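Local coordinates for mannan endo-1,6-alpha-mannosidase (PDB 6RY0), which probably cleaves alpha-1,6-mannosidic linkages as a family 76 glycosidase and helps transfer GPI-anchored glycoproteins into the fungal cell wall, at residues Cys201-Gly206 with Ala265-Gly270. Residues are numbered along the deposited sequence; the frame is centred on the assembly and turned at random.
Sequences CFFDLG and ALLLHG
The backbones come closest at D204 and G270, where helices 196-213 and 261-278 pack side by side in the mainly helical barrel of this family 76 glycoside hydrolase, probably an (alpha/alpha)6 fold. The segment axes run nearly parallel, 21° apart and 8.6 Å at closest approach, and the D204 and G270 CA atoms lie just 4.3 Å from each other. Packing is tight here because G270 has no side chain. With CG anti to the backbone N (chi1 167°), the F203 ring reaches across to G270, its CE2 3.5 Å from G270 CA; a CB on G270 would run into CE2. The same ring turns its edge to the L267 carbonyl. L266 CD1 presses on the root of the carboxylate, 3.3 Å from D204 CG, the two side chains crossing at about a right angle. Looser is the C201 end, where SG is 4.0 Å from L266 CD2; this side too is buried, so the contrast is one of closeness and not of solvent. Of the D204 oxygens, OD1 faces H269 and OD2 forms a salt bridge with R208 NH1, one turn on in the same helix. With an alanine here, H269 ND1 and R208 would probably lose their acidic mate and the imidazole would be freer to turn. H269 ND1 donates to the syn lone pair of D204 OD1 at 2.6 Å, almost straight at 178°, with the oxygen 2° out of the imidazole plane.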
loop_
_atom_site.group_PDB
_atom_site.type_symbol
_atom_site.label_atom_id
_atom_site.label_comp_id
_atom_site.label_asym_id
_atom_site.label_seq_id
_atom_site.Cartn_x
_atom_site.Cartn_y
_atom_site.Cartn_z
ATOM N N CYS A 201 -2.159 4.823 6.820
ATOM C CA CYS A 201 -3.189 3.983 6.202
ATOM C C CYS A 201 -4.574 4.545 6.507
ATOM O O CYS A 201 -5.438 4.617 5.623
ATOM C CB CYS A 201 -3.092 2.538 6.707
ATOM S SG CYS A 201 -1.654 1.601 6.142
ATOM N N PHE A 202 -4.816 4.905 7.760
ATOM C CA PHE A 202 -6.121 5.448 8.138
ATOM C C PHE A 202 -6.407 6.776 7.440
ATOM O O PHE A 202 -7.508 7.021 6.954
ATOM C CB PHE A 202 -6.187 5.521 9.666
ATOM C CG PHE A 202 -7.467 6.083 10.222
ATOM C CD1 PHE A 202 -8.700 5.559 9.897
ATOM C CD2 PHE A 202 -7.435 7.129 11.115
ATOM C CE1 PHE A 202 -9.867 6.054 10.448
ATOM C CE2 PHE A 202 -8.615 7.618 11.664
ATOM C CZ PHE A 202 -9.815 7.113 11.321
ATOM N N PHE A 203 -5.377 7.638 7.361
ATOM C CA PHE A 203 -5.452 8.890 6.641
ATOM C C PHE A 203 -5.805 8.655 5.175
ATOM O O PHE A 203 -6.709 9.274 4.628
ATOM C CB PHE A 203 -4.108 9.606 6.760
ATOM C CG PHE A 203 -3.945 10.760 5.808
ATOM C CD1 PHE A 203 -4.774 11.870 5.886
ATOM C CD2 PHE A 203 -2.977 10.745 4.823
ATOM C CE1 PHE A 203 -4.660 12.908 4.990
ATOM C CE2 PHE A 203 -2.831 11.789 3.923
ATOM C CZ PHE A 203 -3.682 12.865 4.007
ATOM N N ASP A 204 -5.027 7.786 4.521
ATOM C CA ASP A 204 -5.232 7.537 3.102
ATOM C C ASP A 204 -6.626 6.986 2.833
ATOM O O ASP A 204 -7.300 7.402 1.898
ATOM C CB ASP A 204 -4.152 6.521 2.634
ATOM C CG ASP A 204 -4.151 6.322 1.146
ATOM O OD1 ASP A 204 -3.819 7.328 0.450
ATOM O OD2 ASP A 204 -4.414 5.185 0.685
ATOM N N LEU A 205 -7.081 6.036 3.651
ATOM C CA LEU A 205 -8.442 5.501 3.502
ATOM C C LEU A 205 -9.477 6.572 3.662
ATOM O O LEU A 205 -10.461 6.611 2.915
ATOM C CB LEU A 205 -8.749 4.403 4.528
ATOM C CG LEU A 205 -8.148 3.060 4.155
ATOM C CD1 LEU A 205 -8.262 2.073 5.285
ATOM C CD2 LEU A 205 -8.780 2.463 2.896
ATOM N N GLY A 206 -9.317 7.428 4.667
ATOM C CA GLY A 206 -10.278 8.507 4.861
ATOM C C GLY A 206 -10.344 9.455 3.677
ATOM O O GLY A 206 -11.421 9.829 3.211
ATOM N N ALA A 265 5.419 8.223 0.835
ATOM C CA ALA A 265 4.613 8.078 -0.366
ATOM C C ALA A 265 3.129 7.909 -0.037
ATOM O O ALA A 265 2.284 8.413 -0.790
ATOM C CB ALA A 265 5.096 6.902 -1.224
ATOM N N LEU A 266 2.782 7.214 1.043
ATOM C CA LEU A 266 1.387 7.047 1.386
ATOM C C LEU A 266 0.787 8.381 1.815
ATOM O O LEU A 266 -0.357 8.686 1.496
ATOM C CB LEU A 266 1.219 5.972 2.470
ATOM C CG LEU A 266 -0.234 5.566 2.740
ATOM C CD1 LEU A 266 -0.997 5.249 1.471
ATOM C CD2 LEU A 266 -0.234 4.362 3.653
ATOM N N LEU A 267 1.533 9.185 2.577
ATOM C CA LEU A 267 1.049 10.505 2.932
ATOM C C LEU A 267 0.880 11.378 1.693
ATOM O O LEU A 267 -0.096 12.129 1.600
ATOM C CB LEU A 267 1.947 11.173 3.949
ATOM C CG LEU A 267 1.991 10.497 5.327
ATOM C CD1 LEU A 267 2.838 11.313 6.275
ATOM C CD2 LEU A 267 0.629 10.270 5.891
ATOM N N LEU A 268 1.813 11.320 0.743
ATOM C CA LEU A 268 1.638 12.039 -0.518
ATOM C C LEU A 268 0.344 11.615 -1.217
ATOM O O LEU A 268 -0.404 12.454 -1.695
ATOM C CB LEU A 268 2.857 11.795 -1.422
ATOM C CG LEU A 268 2.720 12.365 -2.833
ATOM C CD1 LEU A 268 2.669 13.887 -2.845
ATOM C CD2 LEU A 268 3.842 11.878 -3.718
ATOM N N HIS A 269 0.123 10.311 -1.297
ATOM C CA HIS A 269 -1.074 9.767 -1.945
ATOM C C HIS A 269 -2.329 10.319 -1.270
ATOM O O HIS A 269 -3.203 10.855 -1.960
ATOM C CB HIS A 269 -0.965 8.248 -1.858
ATOM C CG HIS A 269 -1.981 7.458 -2.613
ATOM N ND1 HIS A 269 -3.075 6.886 -2.003
ATOM C CD2 HIS A 269 -1.980 7.016 -3.892
ATOM C CE1 HIS A 269 -3.684 6.116 -2.883
ATOM N NE2 HIS A 269 -3.049 6.169 -4.034
ATOM N N GLY A 270 -2.427 10.207 0.045
ATOM C CA GLY A 270 -3.618 10.703 0.697
ATOM C C GLY A 270 -3.774 12.188 0.564
ATOM O O GLY A 270 -4.896 12.698 0.406
#